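Local structure of ATP phosphoribosyltransferase (Thermotoga maritima, 1O63) at residues V179-R182 against E187-S190; Y53-V58 against K72-I77; L5-G10 against T18-T23. The protein probably catalyses the condensation of ATP with 5-phosphoribose 1-diphosphate, the first step of histidine biosynthesis, as the short-form HisG subunit that works together with HisZ. One frame throughout, in Å; residues are numbered along the deposited sequence. Where two conformers were deposited one is given.

Interaction 1: residues V179-R182 against E187-S190; sequences VSYR and EVVS
The phenol ring of Y181 is met by two neighbouring valines in two different ways. V188 puts its CG1 over one face as a CH-pi contact, 4.2 Å from the Y181 ring centroid and 16° off the ring normal, shifted toward the rim where CD1 and CE1 lie. V189 comes in at the edge instead, close to the ring plane, with CG2 3.6 Å from CE1 of Y181. Two consecutive helices, 178-183 and the long C-terminal 185-204, fold against each other here across a tight turn, in a domain of the periplasmic-binding-protein-like fold of the HisG family. The Y181 side chain crosses those of both valines at about a right angle. Its chi1 of -127° is well away from any staggered value, and it swings the ring from the flank of its helix over to the second one. I77, from the loop before strand 81-94, packs on the ring as well, while L3 near the N-terminus packs on V188.

S180, one residue earlier, contributes its backbone here; its hydroxyl is already taken by D60, to which OG is hydrogen-bonded. On V188, CG1 stands anti to the backbone N (chi1 165°), which places the methyl over the ring and turns the other branch toward the chain of the first helix: V188 CG2 sits 3.8 Å from S180 O.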
loop_
_atom_site.group_PDB
_atom_site.type_symbol
_atom_site.label_atom_id
_atom_site.label_comp_id
_atom_site.label_asym_id
_atom_site.label_seq_id
_atom_site.Cartn_x
_atom_site.Cartn_y
_atom_site.Cartn_z
ATOM N N VAL A 179 26.721 -3.684 -5.728
ATOM C CA VAL A 179 27.607 -2.922 -6.600
ATOM C C VAL A 179 28.307 -1.803 -5.844
ATOM O O VAL A 179 29.506 -1.547 -6.042
ATOM C CB VAL A 179 26.841 -2.312 -7.789
ATOM C CG1 VAL A 179 27.726 -1.366 -8.573
ATOM C CG2 VAL A 179 26.291 -3.404 -8.689
ATOM N N SER A 180 27.591 -1.145 -4.928
ATOM C CA SER A 180 28.125 -0.071 -4.115
ATOM C C SER A 180 29.267 -0.574 -3.225
ATOM O O SER A 180 30.238 0.128 -2.954
ATOM C CB SER A 180 27.046 0.527 -3.190
ATOM O OG SER A 180 26.087 1.216 -3.957
ATOM N N TYR A 181 29.147 -1.845 -2.849
ATOM C CA TYR A 181 30.174 -2.526 -2.082
ATOM C C TYR A 181 31.424 -2.741 -2.916
ATOM O O TYR A 181 32.545 -2.882 -2.406
ATOM C CB TYR A 181 29.598 -3.832 -1.516
ATOM C CG TYR A 181 29.778 -3.965 -0.014
ATOM C CD1 TYR A 181 30.969 -3.566 0.580
ATOM C CD2 TYR A 181 28.796 -4.509 0.800
ATOM C CE1 TYR A 181 31.169 -3.682 1.938
ATOM C CE2 TYR A 181 28.994 -4.641 2.169
ATOM C CZ TYR A 181 30.181 -4.238 2.727
ATOM O OH TYR A 181 30.425 -4.375 4.084
ATOM N N ARG A 182 31.261 -2.735 -4.232
ATOM C CA ARG A 182 32.387 -2.828 -5.178
ATOM C C ARG A 182 32.917 -1.412 -5.420
ATOM O O ARG A 182 33.950 -1.032 -4.849
ATOM C CB ARG A 182 31.933 -3.512 -6.446
ATOM C CG ARG A 182 32.693 -3.380 -7.727
ATOM C CD ARG A 182 32.277 -4.407 -8.777
ATOM N NE ARG A 182 31.037 -4.094 -9.452
ATOM C CZ ARG A 182 30.915 -3.353 -10.545
ATOM N NH1 ARG A 182 29.720 -3.116 -11.090
ATOM N NH2 ARG A 182 31.983 -2.834 -11.126
ATOM N N GLU A 187 34.549 3.634 1.451
ATOM C CA GLU A 187 33.591 4.596 2.024
ATOM C C GLU A 187 32.423 3.861 2.688
ATOM O O GLU A 187 32.018 4.178 3.802
ATOM C CB GLU A 187 33.106 5.559 0.940
ATOM C CG GLU A 187 32.066 6.547 1.415
ATOM C CD GLU A 187 31.664 7.592 0.409
ATOM O OE1 GLU A 187 31.100 8.640 0.851
ATOM O OE2 GLU A 187 31.870 7.403 -0.815
ATOM N N VAL A 188 31.904 2.819 2.056
ATOM C CA VAL A 188 30.800 2.034 2.633
ATOM C C VAL A 188 31.216 1.347 3.924
ATOM O O VAL A 188 30.577 1.445 4.974
ATOM C CB VAL A 188 30.322 0.987 1.611
ATOM C CG1 VAL A 188 29.453 -0.081 2.268
ATOM C CG2 VAL A 188 29.562 1.693 0.483
ATOM N N VAL A 189 32.318 0.589 3.835
ATOM C CA VAL A 189 32.822 -0.153 4.983
ATOM C C VAL A 189 32.980 0.744 6.188
ATOM O O VAL A 189 32.605 0.386 7.305
ATOM C CB VAL A 189 34.137 -0.872 4.647
ATOM C CG1 VAL A 189 34.863 -1.345 5.908
ATOM C CG2 VAL A 189 33.874 -2.054 3.724
ATOM N N SER A 190 33.574 1.926 5.977
ATOM C CA SER A 190 33.822 2.881 7.043
ATOM C C SER A 190 32.540 3.436 7.635
ATOM O O SER A 190 32.384 3.594 8.857
ATOM C CB SER A 190 34.680 4.043 6.513
ATOM O OG SER A 190 34.824 5.013 7.535
#

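Interaction 2: residues Y53-V58 against K72-I77; sequences YLVHGV and KETSLI
L76 does most of the work, driving both of its terminal methyls against the end of helix 50-55. L76 CD2 is the busier one: it lies 3.7 Å from L54 CB and 4.1 Å from V55 CG2, touching two consecutive residues of the helix. L76 CD1 lies farther along the L54 side chain, 3.9 Å from L54 CD1. The two leucines pass each other at a slant, whereas V55 and L76 meet at about a right angle. With CG anti to the carbonyl carbon (chi1 -46°), the fork of L76 is directed at the helix. V55 has its CG2 in the corresponding place, anti to the carbonyl carbon, and this V55 methyl also brushes CG2 of T74, a looser approach at 4.4 Å.

The helix stops just beyond these residues in a Schellman motif. G57 takes a positive phi of 82°, and the chain turns back on itself with two bonds into the last turn, V58 N to Y53 O and G57 N to L54 O. Facing this end, residues 72-77 form no regular structure and link helix 66-71 to the long strand 81-94. T74 and L76 are tied locally by a weak ST-turn bond, L76 N to T74 OG1 at 3.4 Å. P51, from the start of the same helix, lies against T74 and L76 too, and V175 of strand 161-176 packs on both leucines. At the other end of the loop K72 reaches back with its chain fully extended, its ammonium hydrogen-bonded to T52 OG1 and to the carbonyl oxygen of F48.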
loop_
_atom_site.group_PDB
_atom_site.type_symbol
_atom_site.label_atom_id
_atom_site.label_comp_id
_atom_site.label_asym_id
_atom_site.label_seq_id
_atom_site.Cartn_x
_atom_site.Cartn_y
_atom_site.Cartn_z
ATOM N N TYR A 53 14.827 0.615 -4.622
ATOM C CA TYR A 53 15.830 1.651 -4.844
ATOM C C TYR A 53 17.238 1.078 -4.869
ATOM O O TYR A 53 18.108 1.565 -5.625
ATOM C CB TYR A 53 15.748 2.754 -3.746
ATOM C CG TYR A 53 14.716 3.805 -4.153
ATOM C CD1 TYR A 53 13.366 3.482 -4.261
ATOM C CD2 TYR A 53 15.113 5.081 -4.479
ATOM C CE1 TYR A 53 12.441 4.431 -4.658
ATOM C CE2 TYR A 53 14.215 6.032 -4.883
ATOM C CZ TYR A 53 12.873 5.697 -4.981
ATOM O OH TYR A 53 12.004 6.682 -5.398
ATOM N N LEU A 54 17.520 0.105 -4.004
ATOM C CA LEU A 54 18.833 -0.515 -3.964
ATOM C C LEU A 54 19.092 -1.438 -5.153
ATOM O O LEU A 54 20.133 -1.355 -5.825
ATOM C CB LEU A 54 18.976 -1.341 -2.668
ATOM C CG LEU A 54 19.024 -0.457 -1.397
ATOM C CD1 LEU A 54 18.596 -1.259 -0.168
ATOM C CD2 LEU A 54 20.448 0.052 -1.226
ATOM N N VAL A 55 18.120 -2.317 -5.445
ATOM C CA VAL A 55 18.309 -3.273 -6.547
ATOM C C VAL A 55 18.557 -2.563 -7.857
ATOM O O VAL A 55 19.388 -2.988 -8.682
ATOM C CB VAL A 55 17.126 -4.238 -6.664
ATOM C CG1 VAL A 55 17.291 -5.163 -7.868
ATOM C CG2 VAL A 55 16.967 -5.076 -5.395
ATOM N N HIS A 56 17.862 -1.456 -8.103
ATOM C CA HIS A 56 18.051 -0.669 -9.317
ATOM C C HIS A 56 19.340 0.133 -9.290
ATOM O O HIS A 56 19.680 0.774 -10.291
ATOM C CB HIS A 56 16.836 0.259 -9.543
ATOM C CG HIS A 56 15.689 -0.475 -10.181
ATOM N ND1 HIS A 56 14.873 -1.331 -9.466
ATOM C CD2 HIS A 56 15.246 -0.495 -11.458
ATOM C CE1 HIS A 56 13.956 -1.854 -10.285
ATOM N NE2 HIS A 56 14.170 -1.370 -11.483
ATOM N N GLY A 57 20.042 0.196 -8.173
ATOM C CA GLY A 57 21.303 0.897 -8.071
ATOM C C GLY A 57 21.244 2.383 -7.849
ATOM O O GLY A 57 22.293 3.059 -8.026
ATOM N N VAL A 58 20.118 2.957 -7.412
ATOM C CA VAL A 58 20.097 4.416 -7.203
ATOM C C VAL A 58 20.479 4.791 -5.782
ATOM O O VAL A 58 20.769 5.966 -5.463
ATOM C CB VAL A 58 18.751 5.027 -7.611
ATOM C CG1 VAL A 58 18.493 4.770 -9.118
ATOM C CG2 VAL A 58 17.611 4.452 -6.800
ATOM N N LYS A 72 9.422 -10.008 0.114
ATOM C CA LYS A 72 10.012 -9.721 -1.202
ATOM C C LYS A 72 11.479 -10.110 -1.163
ATOM O O LYS A 72 12.290 -9.382 -0.570
ATOM C CB LYS A 72 9.834 -8.214 -1.422
ATOM C CG LYS A 72 10.623 -7.550 -2.516
ATOM C CD LYS A 72 10.269 -6.061 -2.597
ATOM C CE LYS A 72 10.959 -5.389 -3.776
ATOM N NZ LYS A 72 10.476 -3.987 -3.938
ATOM N N GLU A 73 11.836 -11.249 -1.732
ATOM C CA GLU A 73 13.240 -11.677 -1.667
ATOM C C GLU A 73 14.159 -10.886 -2.570
ATOM O O GLU A 73 13.859 -10.582 -3.720
ATOM C CB GLU A 73 13.327 -13.181 -1.970
ATOM C CG GLU A 73 14.326 -13.894 -1.066
ATOM C CD GLU A 73 13.882 -13.928 0.385
ATOM O OE1 GLU A 73 14.633 -14.479 1.230
ATOM O OE2 GLU A 73 12.775 -13.428 0.696
ATOM N N THR A 74 15.310 -10.473 -2.037
ATOM C CA THR A 74 16.308 -9.734 -2.797
ATOM C C THR A 74 17.678 -10.412 -2.643
ATOM O O THR A 74 17.862 -11.261 -1.770
ATOM C CB THR A 74 16.479 -8.290 -2.272
ATOM O OG1 THR A 74 17.016 -8.357 -0.950
ATOM C CG2 THR A 74 15.161 -7.529 -2.224
ATOM N N SER A 75 18.654 -9.910 -3.388
ATOM C CA SER A 75 20.018 -10.413 -3.255
ATOM C C SER A 75 20.872 -9.490 -2.392
ATOM O O SER A 75 22.073 -9.741 -2.209
ATOM C CB SER A 75 20.664 -10.540 -4.653
ATOM O OG SER A 75 20.456 -9.301 -5.345
ATOM N N LEU A 76 20.300 -8.450 -1.826
ATOM C CA LEU A 76 21.012 -7.480 -1.027
ATOM C C LEU A 76 21.756 -8.059 0.166
ATOM O O LEU A 76 21.350 -8.993 0.861
ATOM C CB LEU A 76 20.058 -6.356 -0.575
ATOM C CG LEU A 76 19.151 -5.801 -1.676
ATOM C CD1 LEU A 76 17.986 -5.028 -1.072
ATOM C CD2 LEU A 76 19.983 -4.917 -2.619
ATOM N N ILE A 77 22.865 -7.397 0.489
ATOM C CA ILE A 77 23.742 -7.763 1.585
ATOM C C ILE A 77 23.342 -7.120 2.899
ATOM O O ILE A 77 23.117 -5.910 2.957
ATOM C CB ILE A 77 25.175 -7.261 1.218
ATOM C CG1 ILE A 77 25.682 -8.082 0.008
ATOM C CG2 ILE A 77 26.149 -7.336 2.363
ATOM C CD1 ILE A 77 26.824 -7.333 -0.686
#

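Interaction 3: residues L5-G10 against T18-T23; sequences LAIPKG and TYLKKT
L5 and I7 of the first strand point their side chains at one residue, L20, on the inner face of helix 13-23. This is the opening beta-alpha unit of the chain: strand 4-8 lies in the central mixed sheet and the helix covers one side of it. Backbones stay well apart, with L5 CA and L20 CA 10.2 Å from each other, and branched side chains span the gap.

Along the helix, T18 comes first; its carbonyl oxygen accepts the amide of K22 within the helix. Y19 has no contact with the strand and instead packs on I199 and D202 of helix 185-204. L20 then carries the contact. Its CG stands anti to the carbonyl carbon (chi1 -57°) and beside the backbone N, which sends the fork straight at the sheet. The two leucines meet tip to tip: L5 CD2 lies 3.7 Å from L20 CD2 and 3.8 Å from L20 CD1, so one methyl of L5 is set against the whole fork. L20 CD1 also approaches I7 CD1, at 4.2 Å, a looser touch on the same L20 methyl. K22 is exposed, and its ammonium makes a salt bridge to D202. T23 closes the segment by turning its hydroxyl back, OG1 of T23 donating to L20 O at 2.9 Å with the donor tilted 25° from the carbonyl plane; this occupies the oxygen of the very residue that packs on the strand.

Around this buried patch, strand 4-8 runs parallel to both of its neighbours, 40-45 and 61-65. I40 and I61 pack on L5, and C42 on I7 and L20, while the helix lies with V198 and L195 of helix 185-204 against K22 and T23.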
loop_
_atom_site.group_PDB
_atom_site.type_symbol
_atom_site.label_atom_id
_atom_site.label_comp_id
_atom_site.label_asym_id
_atom_site.label_seq_id
_atom_site.Cartn_x
_atom_site.Cartn_y
_atom_site.Cartn_z
ATOM N N LEU A 5 21.298 6.977 0.804
ATOM C CA LEU A 5 20.580 6.045 1.687
ATOM C C LEU A 5 19.084 6.005 1.359
ATOM O O LEU A 5 18.491 7.057 1.062
ATOM C CB LEU A 5 20.784 6.457 3.146
ATOM C CG LEU A 5 21.988 5.888 3.888
ATOM C CD1 LEU A 5 23.279 6.069 3.129
ATOM C CD2 LEU A 5 22.102 6.506 5.284
ATOM N N ALA A 6 18.500 4.794 1.395
ATOM C CA ALA A 6 17.050 4.660 1.152
ATOM C C ALA A 6 16.422 4.402 2.543
ATOM O O ALA A 6 16.704 3.371 3.131
ATOM C CB ALA A 6 16.787 3.467 0.238
ATOM N N ILE A 7 15.709 5.367 3.058
ATOM C CA ILE A 7 15.146 5.367 4.398
ATOM C C ILE A 7 13.634 5.105 4.367
ATOM O O ILE A 7 12.896 5.687 3.560
ATOM C CB ILE A 7 15.414 6.713 5.085
ATOM C CG1 ILE A 7 16.848 7.211 4.920
ATOM C CG2 ILE A 7 15.006 6.681 6.554
ATOM C CD1 ILE A 7 17.961 6.254 5.244
ATOM N N PRO A 8 13.194 4.153 5.144
ATOM C CA PRO A 8 11.801 3.733 5.212
ATOM C C PRO A 8 10.916 4.687 5.988
ATOM O O PRO A 8 11.140 4.926 7.185
ATOM C CB PRO A 8 11.896 2.390 5.958
ATOM C CG PRO A 8 13.042 2.625 6.913
ATOM C CD PRO A 8 14.060 3.406 6.117
ATOM N N LYS A 9 9.900 5.266 5.343
ATOM C CA LYS A 9 8.989 6.174 6.037
ATOM C C LYS A 9 8.096 5.320 6.947
ATOM O O LYS A 9 7.960 4.118 6.725
ATOM C CB LYS A 9 8.103 6.970 5.058
ATOM C CG LYS A 9 8.859 7.873 4.095
ATOM C CD LYS A 9 8.219 9.247 3.984
ATOM C CE LYS A 9 7.378 9.390 2.743
ATOM N NZ LYS A 9 8.147 9.802 1.538
ATOM N N GLY A 10 7.487 5.931 7.948
ATOM C CA GLY A 10 6.567 5.201 8.805
ATOM C C GLY A 10 7.218 4.784 10.117
ATOM O O GLY A 10 7.948 5.517 10.773
ATOM N N THR A 18 17.347 8.674 13.762
ATOM C CA THR A 18 18.130 8.897 15.002
ATOM C C THR A 18 19.476 8.232 14.939
ATOM O O THR A 18 20.508 8.826 15.357
ATOM C CB THR A 18 17.302 8.452 16.220
ATOM O OG1 THR A 18 16.263 9.450 16.381
ATOM C CG2 THR A 18 18.105 8.377 17.495
ATOM N N TYR A 19 19.592 7.042 14.330
ATOM C CA TYR A 19 20.906 6.408 14.189
ATOM C C TYR A 19 21.850 7.318 13.386
ATOM O O TYR A 19 23.010 7.509 13.773
ATOM C CB TYR A 19 20.902 5.052 13.527
ATOM C CG TYR A 19 20.076 3.944 14.118
ATOM C CD1 TYR A 19 20.027 3.690 15.475
ATOM C CD2 TYR A 19 19.337 3.107 13.273
ATOM C CE1 TYR A 19 19.245 2.669 15.998
ATOM C CE2 TYR A 19 18.572 2.082 13.792
ATOM C CZ TYR A 19 18.528 1.859 15.139
ATOM O OH TYR A 19 17.748 0.823 15.616
ATOM N N LEU A 20 21.387 7.783 12.236
ATOM C CA LEU A 20 22.229 8.639 11.391
ATOM C C LEU A 20 22.613 9.914 12.131
ATOM O O LEU A 20 23.720 10.430 11.954
ATOM C CB LEU A 20 21.435 9.032 10.130
ATOM C CG LEU A 20 20.912 7.874 9.275
ATOM C CD1 LEU A 20 20.319 8.432 7.978
ATOM C CD2 LEU A 20 22.042 6.894 8.966
ATOM N N LYS A 21 21.653 10.488 12.851
ATOM C CA LYS A 21 21.919 11.680 13.667
ATOM C C LYS A 21 23.062 11.404 14.627
ATOM O O LYS A 21 24.065 12.130 14.614
ATOM C CB LYS A 21 20.648 12.125 14.397
ATOM C CG LYS A 21 20.811 13.424 15.182
ATOM C CD LYS A 21 19.683 13.629 16.190
ATOM C CE LYS A 21 19.908 14.913 16.989
ATOM N NZ LYS A 21 18.932 15.058 18.107
ATOM N N LYS A 22 23.087 10.232 15.280
ATOM C CA LYS A 22 24.192 9.928 16.188
ATOM C C LYS A 22 25.485 9.523 15.513
ATOM O O LYS A 22 26.529 9.505 16.194
ATOM C CB LYS A 22 23.811 8.870 17.225
ATOM C CG LYS A 22 22.513 9.247 17.973
ATOM C CD LYS A 22 22.174 8.122 18.928
ATOM C CE LYS A 22 21.045 8.463 19.875
ATOM N NZ LYS A 22 20.678 7.238 20.673
ATOM N N THR A 23 25.494 9.167 14.229
ATOM C CA THR A 23 26.731 8.875 13.539
ATOM C C THR A 23 27.441 10.155 13.093
ATOM O O THR A 23 28.637 10.116 12.793
ATOM C CB THR A 23 26.585 7.955 12.313
ATOM O OG1 THR A 23 25.998 8.703 11.240
ATOM C CG2 THR A 23 25.726 6.747 12.649
#

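How the interactions relate
Interaction 2 touches both of the others. Toward interaction 1, I77 CD1 lies 3.8 Å from Y181 CD2, so the loop 72-77 continues into the packing of the two C-terminal helices; the centres are about 14 Å apart. Toward interaction 3, Y53 CB comes 4.2 Å from A6 CB, joining helix 50-55 to the first strand, with centres about 18 Å apart. Interactions 1 and 3 do not touch: their centres are about 18 Å apart and their nearest atoms about 8 Å. Helix 185-204 nevertheless serves both, since its start packs in interaction 1 and later turns meet 18-23. The second subunit reaches interactions 2 and 3, with its L142 on Y53 and its S133 hydrogen-bonded to K9.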